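Long-range contacts in helicase of the snf2/rad54 family (Sulfolobus solfataricus, PDB 1Z5Z), which probably uses ATP hydrolysis to translocate on double-stranded DNA, as a SWI2/SNF2-type ATPase of which this is the C-terminal domain: residues 33-41 with 93-104; 223-233 with 261-269. All coordinates share one frame; numbering follows the deposited sequence.

Interaction 1. Residues 33-41 with 93-104; sequences VYCNLTPEQ and RRSGKMIRTMEI
Gln41 OE1 is gripped by two backbone N-H groups: Gly96 N from across the contact at 3.0 Å, along a nearly straight bond tilted from the carbonyl plane, and Thr38 N at 3.1 Å, in that plane on a lone pair. The same amide's NE2 gives to Ile78 O and to water 1, which also takes Lys97 N; this fixes the amide's flip. Gly96 CA makes a CA-H...O contact with Asn36 O at 3.2 Å, and a CB on Gly96 would run into that oxygen. Further out, Arg94 clasps Glu40 side-on, NE to OE1 at 3.1 Å and NH1 to OE2 at 2.7 Å, the two planes 16° apart. A bend in the Arg94 chain (chi3 64°) turns NE to the carboxylate; NH2 reaches Gly87 O and Glu89 O. A leucine in place of Arg94 would probably cost Glu40 its two-pronged partner, with Lys86 still near OE2, and leave those carbonyls without this donor. On the strand, Val33 CG1 sits over the centre of one Arg100 guanidinium face, while Cys35 SG lies against Arg100 CG. Two helix starts thus meet: the Thr38-Gln41 capping box opens helix 39-55, and Ser95 N-caps helix 96-110, packed beside an outer strand of the parallel sheet.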
ATOM      1  N   VAL A  33       0.926   8.830   7.431  1.00 38.02           N
ATOM      2  CA  VAL A  33       1.616   8.194   8.538  1.00 35.98           C
ATOM      3  C   VAL A  33       2.935   7.711   7.917  1.00 40.23           C
ATOM      4  O   VAL A  33       2.948   6.804   7.076  1.00 37.54           O
ATOM      5  CB  VAL A  33       0.791   7.013   9.097  1.00 36.73           C
ATOM      6  CG1 VAL A  33       1.663   6.116  10.001  1.00 35.37           C
ATOM      7  CG2 VAL A  33      -0.425   7.556   9.880  1.00 36.73           C
ATOM      8  N   TYR A  34       4.040   8.356   8.289  1.00 38.70           N
ATOM      9  CA  TYR A  34       5.360   8.010   7.749  1.00 39.69           C
ATOM     10  C   TYR A  34       5.972   6.840   8.476  1.00 38.50           C
ATOM     11  O   TYR A  34       6.083   6.818   9.703  1.00 39.30           O
ATOM     12  CB  TYR A  34       6.281   9.217   7.803  1.00 35.70           C
ATOM     13  CG  TYR A  34       5.725  10.331   6.961  1.00 37.62           C
ATOM     14  CD1 TYR A  34       5.924  10.348   5.593  1.00 35.22           C
ATOM     15  CD2 TYR A  34       4.917  11.329   7.531  1.00 38.95           C
ATOM     16  CE1 TYR A  34       5.326  11.327   4.782  1.00 36.75           C
ATOM     17  CE2 TYR A  34       4.315  12.316   6.739  1.00 36.18           C
ATOM     18  CZ  TYR A  34       4.528  12.300   5.367  1.00 39.16           C
ATOM     19  OH  TYR A  34       3.961  13.249   4.569  1.00 42.73           O
ATOM     20  N   CYS A  35       6.362   5.856   7.692  1.00 34.58           N
ATOM     21  CA  CYS A  35       6.903   4.640   8.233  1.00 34.22           C
ATOM     22  C   CYS A  35       8.243   4.380   7.603  1.00 34.81           C
ATOM     23  O   CYS A  35       8.366   4.333   6.382  1.00 36.44           O
ATOM     24  CB  CYS A  35       5.976   3.454   7.910  1.00 34.65           C
ATOM     25  SG  CYS A  35       4.202   3.686   8.180  1.00 33.87           S
ATOM     26  N   ASN A  36       9.244   4.186   8.455  1.00 36.78           N
ATOM     27  CA  ASN A  36      10.596   3.903   8.026  1.00 33.24           C
ATOM     28  C   ASN A  36      10.669   2.433   7.619  1.00 34.10           C
ATOM     29  O   ASN A  36      10.028   1.576   8.227  1.00 33.54           O
ATOM     30  CB  ASN A  36      11.586   4.153   9.187  1.00 36.85           C
ATOM     31  CG  ASN A  36      11.551   5.598   9.679  1.00 37.83           C
ATOM     32  OD1 ASN A  36      11.884   6.528   8.933  1.00 40.30           O
ATOM     33  ND2 ASN A  36      11.116   5.795  10.919  1.00 35.58           N
ATOM     34  N   LEU A  37      11.447   2.160   6.583  1.00 33.68           N
ATOM     35  CA  LEU A  37      11.655   0.803   6.129  1.00 36.16           C
ATOM     36  C   LEU A  37      12.599   0.159   7.152  1.00 39.88           C
ATOM     37  O   LEU A  37      13.380   0.847   7.816  1.00 36.91           O
ATOM     38  CB  LEU A  37      12.371   0.815   4.786  1.00 36.25           C
ATOM     39  CG  LEU A  37      11.595   1.282   3.560  1.00 33.00           C
ATOM     40  CD1 LEU A  37      12.548   1.322   2.380  1.00 32.07           C
ATOM     41  CD2 LEU A  37      10.416   0.299   3.312  1.00 29.45           C
ATOM     42  N   THR A  38      12.522  -1.156   7.256  1.00 36.82           N
ATOM     43  CA  THR A  38      13.400  -1.914   8.121  1.00 37.76           C
ATOM     44  C   THR A  38      14.705  -2.078   7.313  1.00 38.44           C
ATOM     45  O   THR A  38      14.703  -1.957   6.089  1.00 38.04           O
ATOM     46  CB  THR A  38      12.877  -3.325   8.307  1.00 37.24           C
ATOM     47  OG1 THR A  38      12.787  -3.922   7.011  1.00 40.71           O
ATOM     48  CG2 THR A  38      11.499  -3.346   9.007  1.00 37.82           C
ATOM     49  N   PRO A  39      15.826  -2.367   7.982  1.00 39.07           N
ATOM     50  CA  PRO A  39      17.089  -2.551   7.261  1.00 39.04           C
ATOM     51  C   PRO A  39      16.942  -3.561   6.103  1.00 40.46           C
ATOM     52  O   PRO A  39      17.452  -3.334   4.992  1.00 44.15           O
ATOM     53  CB  PRO A  39      18.033  -3.066   8.351  1.00 38.97           C
ATOM     54  CG  PRO A  39      17.574  -2.357   9.541  1.00 39.42           C
ATOM     55  CD  PRO A  39      16.042  -2.409   9.444  1.00 38.65           C
ATOM     56  N   GLU A  40      16.252  -4.674   6.359  1.00 40.18           N
ATOM     57  CA  GLU A  40      16.052  -5.677   5.329  1.00 39.14           C
ATOM     58  C   GLU A  40      15.335  -4.992   4.134  1.00 40.91           C
ATOM     59  O   GLU A  40      15.812  -5.054   2.995  1.00 39.82           O
ATOM     60  CB  GLU A  40      15.234  -6.857   5.880  1.00 39.75           C
ATOM     61  CG  GLU A  40      14.896  -7.972   4.829  1.00 44.62           C
ATOM     62  CD  GLU A  40      13.928  -9.067   5.349  1.00 44.69           C
ATOM     63  OE1 GLU A  40      13.199  -8.828   6.335  1.00 47.68           O
ATOM     64  OE2 GLU A  40      13.861 -10.168   4.751  1.00 49.44           O
ATOM     65  N   GLN A  41      14.231  -4.299   4.399  1.00 39.15           N
ATOM     66  CA  GLN A  41      13.486  -3.620   3.334  1.00 36.85           C
ATOM     67  C   GLN A  41      14.316  -2.604   2.559  1.00 38.28           C
ATOM     68  O   GLN A  41      14.215  -2.521   1.327  1.00 37.58           O
ATOM     69  CB  GLN A  41      12.233  -2.917   3.895  1.00 32.48           C
ATOM     70  CG  GLN A  41      11.103  -3.849   4.319  1.00 33.81           C
ATOM     71  CD  GLN A  41       9.890  -3.096   4.888  1.00 38.49           C
ATOM     72  OE1 GLN A  41      10.005  -2.345   5.873  1.00 34.72           O
ATOM     73  NE2 GLN A  41       8.724  -3.291   4.267  1.00 31.60           N
ATOM     74  N   ARG A  93       7.425  -7.529  12.517  1.00 40.97           N
ATOM     75  CA  ARG A  93       8.842  -7.140  12.575  1.00 42.36           C
ATOM     76  C   ARG A  93       9.552  -6.853  11.260  1.00 40.57           C
ATOM     77  O   ARG A  93      10.423  -5.981  11.195  1.00 38.93           O
ATOM     78  CB  ARG A  93       9.657  -8.223  13.333  1.00 48.73           C
ATOM     79  CG  ARG A  93      11.192  -8.101  13.261  1.00 58.31           C
ATOM     80  CD  ARG A  93      11.893  -9.159  14.045  1.00 63.51           C
ATOM     81  NE  ARG A  93      11.108 -10.390  14.258  1.00 66.27           N
ATOM     82  CZ  ARG A  93      11.639 -11.573  14.541  1.00 71.43           C
ATOM     83  NH1 ARG A  93      10.864 -12.595  14.695  1.00 74.83           N
ATOM     84  NH2 ARG A  93      12.935 -11.772  14.469  1.00 74.31           N
ATOM     85  N   ARG A  94       9.196  -7.573  10.207  1.00 38.40           N
ATOM     86  CA  ARG A  94       9.848  -7.374   8.917  1.00 37.57           C
ATOM     87  C   ARG A  94       9.320  -6.176   8.112  1.00 35.65           C
ATOM     88  O   ARG A  94       9.901  -5.794   7.089  1.00 36.03           O
ATOM     89  CB  ARG A  94       9.720  -8.652   8.102  1.00 36.00           C
ATOM     90  CG  ARG A  94      10.348  -9.863   8.816  1.00 40.30           C
ATOM     91  CD  ARG A  94      10.216 -11.108   7.951  1.00 38.84           C
ATOM     92  NE  ARG A  94      10.962 -10.969   6.711  1.00 38.20           N
ATOM     93  CZ  ARG A  94      10.869 -11.822   5.697  1.00 39.40           C
ATOM     94  NH1 ARG A  94      11.592 -11.637   4.600  1.00 39.61           N
ATOM     95  NH2 ARG A  94      10.038 -12.847   5.784  1.00 37.75           N
ATOM     96  N   SER A  95       8.257  -5.551   8.596  1.00 35.12           N
ATOM     97  CA  SER A  95       7.676  -4.433   7.861  1.00 32.35           C
ATOM     98  C   SER A  95       7.457  -3.105   8.634  1.00 30.02           C
ATOM     99  O   SER A  95       6.678  -3.042   9.559  1.00 31.06           O
ATOM    100  CB  SER A  95       6.341  -4.922   7.208  1.00 29.08           C
ATOM    101  OG  SER A  95       5.510  -3.814   6.837  1.00 30.39           O
ATOM    102  N   GLY A  96       8.142  -2.043   8.223  1.00 34.39           N
ATOM    103  CA  GLY A  96       7.927  -0.745   8.860  1.00 32.70           C
ATOM    104  C   GLY A  96       6.441  -0.405   8.935  1.00 35.66           C
ATOM    105  O   GLY A  96       5.983   0.079   9.974  1.00 30.27           O
ATOM    106  N   LYS A  97       5.690  -0.670   7.845  1.00 30.12           N
ATOM    107  CA  LYS A  97       4.242  -0.414   7.774  1.00 28.94           C
ATOM    108  C   LYS A  97       3.420  -1.275   8.719  1.00 28.54           C
ATOM    109  O   LYS A  97       2.502  -0.787   9.376  1.00 30.65           O
ATOM    110  CB  LYS A  97       3.706  -0.634   6.330  1.00 29.17           C
ATOM    111  CG  LYS A  97       4.054   0.483   5.346  1.00 26.39           C
ATOM    112  CD  LYS A  97       3.217   0.355   4.057  1.00 26.11           C
ATOM    113  CE  LYS A  97       3.644   1.364   3.025  1.00 26.26           C
ATOM    114  NZ  LYS A  97       2.976   1.109   1.734  1.00 27.56           N
ATOM    115  N   MET A  98       3.724  -2.570   8.759  1.00 28.61           N
ATOM    116  CA  MET A  98       3.033  -3.492   9.653  1.00 29.13           C
ATOM    117  C   MET A  98       3.283  -3.040  11.094  1.00 33.43           C
ATOM    118  O   MET A  98       2.388  -3.071  11.929  1.00 33.14           O
ATOM    119  CB  MET A  98       3.585  -4.912   9.472  1.00 31.11           C
ATOM    120  CG  MET A  98       2.635  -5.964   8.926  1.00 34.34           C
ATOM    121  SD  MET A  98       0.964  -5.526   8.376  1.00 36.08           S
ATOM    122  CE  MET A  98       0.189  -5.813   9.887  1.00 30.92           C
ATOM    123  N   ILE A  99       4.506  -2.618  11.385  1.00 34.16           N
ATOM    124  CA  ILE A  99       4.826  -2.177  12.735  1.00 37.28           C
ATOM    125  C   ILE A  99       3.958  -0.978  13.117  1.00 37.06           C
ATOM    126  O   ILE A  99       3.436  -0.931  14.227  1.00 34.50           O
ATOM    127  CB  ILE A  99       6.326  -1.816  12.845  1.00 38.60           C
ATOM    128  CG1 ILE A  99       7.158  -3.092  12.872  1.00 38.20           C
ATOM    129  CG2 ILE A  99       6.591  -0.952  14.106  1.00 43.19           C
ATOM    130  CD1 ILE A  99       8.625  -2.875  12.451  1.00 39.80           C
ATOM    131  N   ARG A 100       3.799  -0.010  12.215  1.00 34.48           N
ATOM    132  CA  ARG A 100       2.967   1.131  12.552  1.00 36.18           C
ATOM    133  C   ARG A 100       1.499   0.724  12.574  1.00 35.47           C
ATOM    134  O   ARG A 100       0.717   1.273  13.351  1.00 33.94           O
ATOM    135  CB  ARG A 100       3.150   2.289  11.554  1.00 38.95           C
ATOM    136  CG  ARG A 100       4.484   2.975  11.651  1.00 47.76           C
ATOM    137  CD  ARG A 100       4.565   3.832  12.907  1.00 53.91           C
ATOM    138  NE  ARG A 100       4.696   5.241  12.558  1.00 59.25           N
ATOM    139  CZ  ARG A 100       3.787   6.171  12.838  1.00 60.69           C
ATOM    140  NH1 ARG A 100       4.003   7.432  12.461  1.00 58.86           N
ATOM    141  NH2 ARG A 100       2.670   5.843  13.497  1.00 57.82           N
ATOM    142  N   THR A 101       1.116  -0.232  11.732  1.00 33.40           N
ATOM    143  CA  THR A 101      -0.279  -0.651  11.701  1.00 33.13           C
ATOM    144  C   THR A 101      -0.756  -1.231  13.043  1.00 31.93           C
ATOM    145  O   THR A 101      -1.861  -0.922  13.498  1.00 33.00           O
ATOM    146  CB  THR A 101      -0.513  -1.664  10.547  1.00 31.75           C
ATOM    147  OG1 THR A 101      -0.250  -1.002   9.290  1.00 29.70           O
ATOM    148  CG2 THR A 101      -1.976  -2.196  10.577  1.00 26.16           C
ATOM    149  N   MET A 102       0.046  -2.089  13.664  1.00 31.93           N
ATOM    150  CA  MET A 102      -0.341  -2.645  14.957  1.00 33.64           C
ATOM    151  C   MET A 102      -0.421  -1.492  15.992  1.00 36.04           C
ATOM    152  O   MET A 102      -1.250  -1.543  16.887  1.00 37.07           O
ATOM    153  CB  MET A 102       0.651  -3.712  15.418  1.00 31.56           C
ATOM    154  CG  MET A 102       0.770  -4.946  14.463  1.00 31.96           C
ATOM    155  SD  MET A 102      -0.774  -5.572  13.795  1.00 41.29           S
ATOM    156  CE  MET A 102      -1.548  -6.266  15.329  1.00 39.52           C
ATOM    157  N   GLU A 103       0.412  -0.460  15.858  1.00 36.08           N
ATOM    158  CA  GLU A 103       0.353   0.660  16.798  1.00 40.34           C
ATOM    159  C   GLU A 103      -0.947   1.392  16.612  1.00 40.26           C
ATOM    160  O   GLU A 103      -1.585   1.779  17.595  1.00 40.20           O
ATOM    161  CB  GLU A 103       1.498   1.659  16.606  1.00 39.14           C
ATOM    162  CG  GLU A 103       2.873   1.009  16.628  1.00 47.05           C
ATOM    163  CD  GLU A 103       4.020   2.000  16.448  1.00 46.71           C
ATOM    164  OE1 GLU A 103       3.839   3.055  15.805  1.00 48.89           O
ATOM    165  OE2 GLU A 103       5.116   1.696  16.949  1.00 52.67           O
ATOM    166  N   ILE A 104      -1.360   1.578  15.358  1.00 34.79           N
ATOM    167  CA  ILE A 104      -2.607   2.292  15.101  1.00 34.35           C
ATOM    168  C   ILE A 104      -3.780   1.463  15.596  1.00 35.66           C
ATOM    169  O   ILE A 104      -4.727   1.967  16.206  1.00 36.24           O
ATOM    170  CB  ILE A 104      -2.806   2.572  13.594  1.00 33.40           C
ATOM    171  CG1 ILE A 104      -1.803   3.633  13.108  1.00 36.69           C
ATOM    172  CG2 ILE A 104      -4.235   2.978  13.356  1.00 33.33           C
ATOM    173  CD1 ILE A 104      -1.629   3.695  11.545  1.00 36.55           C
TER
HETATM  174  O   HOH W   1       7.114  -1.058   5.254  1.00 34.77           O

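Interaction 2. Residues 223-233 with 261-269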
ATOM      1  N   VAL A 223       8.989   6.164   4.187  1.00 32.80           N
ATOM      2  CA  VAL A 223       9.949   7.268   4.236  1.00 33.87           C
ATOM      3  C   VAL A 223      11.082   7.105   3.260  1.00 32.97           C
ATOM      4  O   VAL A 223      11.734   6.063   3.212  1.00 30.89           O
ATOM      5  CB  VAL A 223      10.533   7.458   5.682  1.00 39.60           C
ATOM      6  CG1 VAL A 223      11.648   8.521   5.662  1.00 39.63           C
ATOM      7  CG2 VAL A 223       9.395   7.894   6.650  1.00 33.57           C
ATOM      8  N   GLY A 224      11.271   8.147   2.450  1.00 33.33           N
ATOM      9  CA  GLY A 224      12.348   8.177   1.473  1.00 35.33           C
ATOM     10  C   GLY A 224      12.198   7.288   0.243  1.00 36.92           C
ATOM     11  O   GLY A 224      13.187   7.021  -0.449  1.00 36.81           O
ATOM     12  N   THR A 225      10.979   6.845  -0.054  1.00 33.29           N
ATOM     13  CA  THR A 225      10.792   5.969  -1.209  1.00 32.33           C
ATOM     14  C   THR A 225       9.901   6.618  -2.210  1.00 31.24           C
ATOM     15  O   THR A 225       9.436   7.746  -1.989  1.00 31.32           O
ATOM     16  CB  THR A 225      10.118   4.677  -0.805  1.00 32.21           C
ATOM     17  OG1 THR A 225       8.794   4.992  -0.387  1.00 26.81           O
ATOM     18  CG2 THR A 225      10.862   4.025   0.339  1.00 32.05           C
ATOM     19  N   LEU A 226       9.619   5.887  -3.290  1.00 28.27           N
ATOM     20  CA  LEU A 226       8.756   6.417  -4.332  1.00 28.72           C
ATOM     21  C   LEU A 226       7.402   6.735  -3.734  1.00 30.86           C
ATOM     22  O   LEU A 226       6.692   7.572  -4.306  1.00 30.81           O
ATOM     23  CB  LEU A 226       8.564   5.403  -5.511  1.00 30.52           C
ATOM     24  CG  LEU A 226       7.642   4.197  -5.290  1.00 29.73           C
ATOM     25  CD1 LEU A 226       7.474   3.468  -6.602  1.00 29.71           C
ATOM     26  CD2 LEU A 226       8.213   3.232  -4.255  1.00 27.11           C
ATOM     27  N   GLU A 227       7.016   6.084  -2.621  1.00 29.43           N
ATOM     28  CA  GLU A 227       5.691   6.414  -2.073  1.00 31.07           C
ATOM     29  C   GLU A 227       5.702   7.870  -1.571  1.00 35.79           C
ATOM     30  O   GLU A 227       4.735   8.631  -1.740  1.00 34.20           O
ATOM     31  CB  GLU A 227       5.338   5.485  -0.915  1.00 33.73           C
ATOM     32  CG  GLU A 227       5.144   4.014  -1.321  1.00 34.13           C
ATOM     33  CD  GLU A 227       4.649   3.162  -0.163  1.00 38.65           C
ATOM     34  OE1 GLU A 227       3.779   2.273  -0.368  1.00 37.14           O
ATOM     35  OE2 GLU A 227       5.146   3.367   0.959  1.00 36.97           O
ATOM     36  N   GLU A 228       6.800   8.262  -0.932  1.00 31.66           N
ATOM     37  CA  GLU A 228       6.896   9.625  -0.442  1.00 34.36           C
ATOM     38  C   GLU A 228       6.960  10.625  -1.599  1.00 30.21           C
ATOM     39  O   GLU A 228       6.298  11.661  -1.542  1.00 35.13           O
ATOM     40  CB  GLU A 228       8.142   9.811   0.428  1.00 34.44           C
ATOM     41  CG  GLU A 228       8.154  11.194   1.090  1.00 43.53           C
ATOM     42  CD  GLU A 228       8.979  11.184   2.344  1.00 45.26           C
ATOM     43  OE1 GLU A 228       8.494  11.720   3.364  1.00 51.74           O
ATOM     44  OE2 GLU A 228      10.089  10.628   2.307  1.00 41.08           O
ATOM     45  N   LYS A 229       7.791  10.332  -2.608  1.00 32.38           N
ATOM     46  CA  LYS A 229       7.954  11.199  -3.787  1.00 35.34           C
ATOM     47  C   LYS A 229       6.680  11.439  -4.547  1.00 38.54           C
ATOM     48  O   LYS A 229       6.351  12.575  -4.900  1.00 37.79           O
ATOM     49  CB  LYS A 229       8.959  10.606  -4.763  1.00 36.05           C
ATOM     50  CG  LYS A 229      10.393  10.970  -4.493  1.00 39.61           C
ATOM     51  CD  LYS A 229      10.767  10.695  -3.083  1.00 43.18           C
ATOM     52  CE  LYS A 229      12.226  10.954  -2.870  1.00 40.73           C
ATOM     53  NZ  LYS A 229      12.684   9.824  -2.078  1.00 38.47           N
ATOM     54  N   ILE A 230       5.976  10.360  -4.850  1.00 35.95           N
ATOM     55  CA  ILE A 230       4.733  10.521  -5.563  1.00 38.17           C
ATOM     56  C   ILE A 230       3.738  11.323  -4.737  1.00 37.35           C
ATOM     57  O   ILE A 230       3.079  12.216  -5.251  1.00 40.69           O
ATOM     58  CB  ILE A 230       4.131   9.163  -5.931  1.00 37.47           C
ATOM     59  CG1 ILE A 230       4.930   8.557  -7.081  1.00 37.12           C
ATOM     60  CG2 ILE A 230       2.687   9.354  -6.325  1.00 40.63           C
ATOM     61  CD1 ILE A 230       5.019   7.000  -7.054  1.00 38.11           C
ATOM     62  N   ASP A 231       3.639  11.037  -3.447  1.00 39.30           N
ATOM     63  CA  ASP A 231       2.697  11.795  -2.629  1.00 40.81           C
ATOM     64  C   ASP A 231       3.047  13.273  -2.667  1.00 42.66           C
ATOM     65  O   ASP A 231       2.184  14.119  -2.905  1.00 40.92           O
ATOM     66  CB  ASP A 231       2.721  11.310  -1.186  1.00 41.21           C
ATOM     67  CG  ASP A 231       1.541  11.833  -0.388  1.00 45.57           C
ATOM     68  OD1 ASP A 231       1.684  12.886   0.260  1.00 43.11           O
ATOM     69  OD2 ASP A 231       0.461  11.188  -0.425  1.00 48.93           O
ATOM     70  N   GLN A 232       4.319  13.584  -2.423  1.00 40.31           N
ATOM     71  CA  GLN A 232       4.763  14.970  -2.453  1.00 43.59           C
ATOM     72  C   GLN A 232       4.448  15.649  -3.778  1.00 43.38           C
ATOM     73  O   GLN A 232       3.966  16.776  -3.797  1.00 43.55           O
ATOM     74  CB  GLN A 232       6.273  15.058  -2.204  1.00 42.03           C
ATOM     75  CG  GLN A 232       6.649  14.771  -0.769  1.00 43.08           C
ATOM     76  CD  GLN A 232       8.140  14.656  -0.569  1.00 45.31           C
ATOM     77  OE1 GLN A 232       8.607  14.410   0.545  1.00 50.16           O
ATOM     78  NE2 GLN A 232       8.899  14.820  -1.650  1.00 45.09           N
ATOM     79  N   LEU A 233       4.724  14.975  -4.885  1.00 47.01           N
ATOM     80  CA  LEU A 233       4.467  15.565  -6.206  1.00 52.47           C
ATOM     81  C   LEU A 233       3.000  15.956  -6.477  1.00 55.23           C
ATOM     82  O   LEU A 233       2.732  17.019  -7.058  1.00 55.87           O
ATOM     83  CB  LEU A 233       4.920  14.610  -7.295  1.00 54.50           C
ATOM     84  CG  LEU A 233       6.376  14.669  -7.703  1.00 57.46           C
ATOM     85  CD1 LEU A 233       6.643  13.549  -8.684  1.00 57.99           C
ATOM     86  CD2 LEU A 233       6.696  16.040  -8.321  1.00 58.95           C
ATOM     87  N   ARG A 261      14.982   8.517 -11.643  1.00 37.65           N
ATOM     88  CA  ARG A 261      15.827   8.279 -10.473  1.00 38.80           C
ATOM     89  C   ARG A 261      15.415   9.158  -9.286  1.00 36.15           C
ATOM     90  O   ARG A 261      15.532   8.748  -8.134  1.00 36.76           O
ATOM     91  CB  ARG A 261      17.297   8.533 -10.839  1.00 41.08           C
ATOM     92  CG  ARG A 261      18.292   8.206  -9.732  1.00 46.42           C
ATOM     93  CD  ARG A 261      19.747   8.317 -10.209  1.00 49.40           C
ATOM     94  NE  ARG A 261      20.421   7.053  -9.921  1.00 55.57           N
ATOM     95  CZ  ARG A 261      20.989   6.276 -10.832  1.00 52.01           C
ATOM     96  NH1 ARG A 261      20.978   6.648 -12.096  1.00 53.92           N
ATOM     97  NH2 ARG A 261      21.528   5.113 -10.475  1.00 54.35           N
ATOM     98  N   LYS A 262      14.918  10.348  -9.578  1.00 36.81           N
ATOM     99  CA  LYS A 262      14.476  11.291  -8.537  1.00 42.06           C
ATOM    100  C   LYS A 262      13.245  10.686  -7.836  1.00 42.32           C
ATOM    101  O   LYS A 262      13.075  10.733  -6.604  1.00 39.86           O
ATOM    102  CB  LYS A 262      14.116  12.646  -9.194  1.00 43.80           C
ATOM    103  CG  LYS A 262      14.682  13.904  -8.495  1.00 50.04           C
ATOM    104  CD  LYS A 262      16.182  13.762  -8.148  1.00 49.04           C
ATOM    105  CE  LYS A 262      17.130  14.444  -9.150  1.00 48.91           C
ATOM    106  NZ  LYS A 262      18.547  14.237  -8.742  1.00 36.06           N
ATOM    107  N   VAL A 263      12.388  10.080  -8.641  1.00 41.96           N
ATOM    108  CA  VAL A 263      11.181   9.485  -8.108  1.00 40.12           C
ATOM    109  C   VAL A 263      11.395   8.213  -7.301  1.00 39.13           C
ATOM    110  O   VAL A 263      10.872   8.104  -6.183  1.00 41.32           O
ATOM    111  CB  VAL A 263      10.190   9.198  -9.232  1.00 38.83           C
ATOM    112  CG1 VAL A 263       9.000   8.382  -8.696  1.00 40.25           C
ATOM    113  CG2 VAL A 263       9.735  10.541  -9.824  1.00 41.01           C
ATOM    114  N   ILE A 264      12.208   7.286  -7.803  1.00 35.30           N
ATOM    115  CA  ILE A 264      12.363   6.005  -7.093  1.00 34.89           C
ATOM    116  C   ILE A 264      13.593   5.669  -6.224  1.00 36.30           C
ATOM    117  O   ILE A 264      13.552   4.776  -5.369  1.00 33.53           O
ATOM    118  CB  ILE A 264      12.178   4.839  -8.086  1.00 36.97           C
ATOM    119  CG1 ILE A 264      13.444   4.637  -8.919  1.00 37.94           C
ATOM    120  CG2 ILE A 264      10.979   5.127  -9.015  1.00 37.38           C
ATOM    121  CD1 ILE A 264      13.305   3.556  -9.997  1.00 40.55           C
ATOM    122  N   GLU A 265      14.696   6.373  -6.426  1.00 35.61           N
ATOM    123  CA  GLU A 265      15.876   6.066  -5.651  1.00 35.18           C
ATOM    124  C   GLU A 265      15.624   6.311  -4.156  1.00 31.42           C
ATOM    125  O   GLU A 265      14.931   7.229  -3.795  1.00 32.27           O
ATOM    126  CB  GLU A 265      17.018   6.927  -6.186  1.00 38.82           C
ATOM    127  CG  GLU A 265      18.241   7.016  -5.373  1.00 47.98           C
ATOM    128  CD  GLU A 265      19.389   7.501  -6.238  1.00 53.07           C
ATOM    129  OE1 GLU A 265      20.013   6.666  -6.960  1.00 54.49           O
ATOM    130  OE2 GLU A 265      19.610   8.724  -6.216  1.00 49.59           O
ATOM    131  N   LEU A 266      16.193   5.485  -3.302  1.00 29.57           N
ATOM    132  CA  LEU A 266      16.017   5.635  -1.871  1.00 34.97           C
ATOM    133  C   LEU A 266      16.777   6.866  -1.361  1.00 35.68           C
ATOM    134  O   LEU A 266      17.980   6.954  -1.553  1.00 33.96           O
ATOM    135  CB  LEU A 266      16.540   4.389  -1.181  1.00 33.21           C
ATOM    136  CG  LEU A 266      16.154   4.191   0.298  1.00 36.93           C
ATOM    137  CD1 LEU A 266      14.641   3.995   0.466  1.00 33.80           C
ATOM    138  CD2 LEU A 266      16.899   2.977   0.831  1.00 40.38           C
ATOM    139  N   SER A 267      16.080   7.813  -0.740  1.00 34.81           N
ATOM    140  CA  SER A 267      16.738   9.009  -0.231  1.00 35.61           C
ATOM    141  C   SER A 267      16.829   9.051   1.306  1.00 36.32           C
ATOM    142  O   SER A 267      16.549  10.069   1.934  1.00 38.22           O
ATOM    143  CB  SER A 267      16.008  10.242  -0.739  1.00 35.34           C
ATOM    144  OG  SER A 267      14.622  10.164  -0.466  1.00 38.93           O
ATOM    145  N   VAL A 268      17.224   7.928   1.883  1.00 34.50           N
ATOM    146  CA  VAL A 268      17.360   7.753   3.316  1.00 38.93           C
ATOM    147  C   VAL A 268      18.802   8.016   3.743  1.00 37.85           C
ATOM    148  O   VAL A 268      19.738   7.644   3.046  1.00 34.94           O
ATOM    149  CB  VAL A 268      16.980   6.303   3.700  1.00 41.58           C
ATOM    150  CG1 VAL A 268      17.441   5.983   5.094  1.00 42.27           C
ATOM    151  CG2 VAL A 268      15.449   6.128   3.563  1.00 43.71           C
ATOM    152  N   GLY A 269      18.970   8.676   4.877  1.00 42.66           N
ATOM    153  CA  GLY A 269      20.311   8.955   5.357  1.00 49.38           C
ATOM    154  C   GLY A 269      21.046   7.638   5.500  1.00 53.24           C
ATOM    155  O   GLY A 269      20.469   6.629   5.917  1.00 53.49           O
TER
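In the plane of the Gly224 carbonyl, on a lone pair, lies Ser267 N, 3.0 Å from Gly224 O; Leu266 CA adds a CA-H...O contact to the same oxygen. The guanidinium of Arg261 has Glu265 at its edge, NE to OE1 at 3.0 Å, NE approaching from above the carboxylate plane, and makes a cation-pi contact with Phe53. Gly224 turns with positive phi (73°), and a side chain there would run into Val268 CG2. Lys229 reaches across: its CG rests 3.4 Å from Val263 O, and bends at chi2 and chi4 bring NZ to Ser267 OG, modelled at 2.5 Å, a doubtfully short length. Leu226 CA makes a CA-H...O contact with Val263 O at 3.3 Å. Val263 supplies much of the apolar part, CG1 facing Leu226 CB and Ile230 CG1, and CG2 meeting Leu233 CD1; Leu226 CB also meets Ile264 CG2. The Thr225 and Leu266 side chains lie side by side, CG2 to CD1 3.8 Å. Thr225 OG1 caps helix 226-236 through Glu227 N and also bonds Ser222 O. The contact wedges the start of helix 226-236, just after strand 216-222, against the end of helix 257-264, while helix 39-55 packs on Thr225, Ile264 and Leu266, its Tyr45 OH bonding Leu226 N and Ile264 O.

Overall arrangement
From the N terminus, strand 29-35 leads into helix 39-55, and interaction 1 closes a mainly helical loop of 51 residues when helix 96-110 returns beside them. The chain then builds strands 115-119, 142-143, 167-171 and 186-189 of the parallel sheet before strand 216-222 comes in next to 29-35. Interaction 2 follows, closing a shorter loop of 27 residues between helix 226-236 and the C-terminal segment. The two loops run in series, neither nested nor crossed, with centres about 16 Å apart. They nevertheless touch: Cys35 O and Val223 N, 2.9 Å apart, probably share a hydrogen bond, and Lys97 forms a salt bridge with Glu227. The sheet edge is thereby joined to the C-terminal helices.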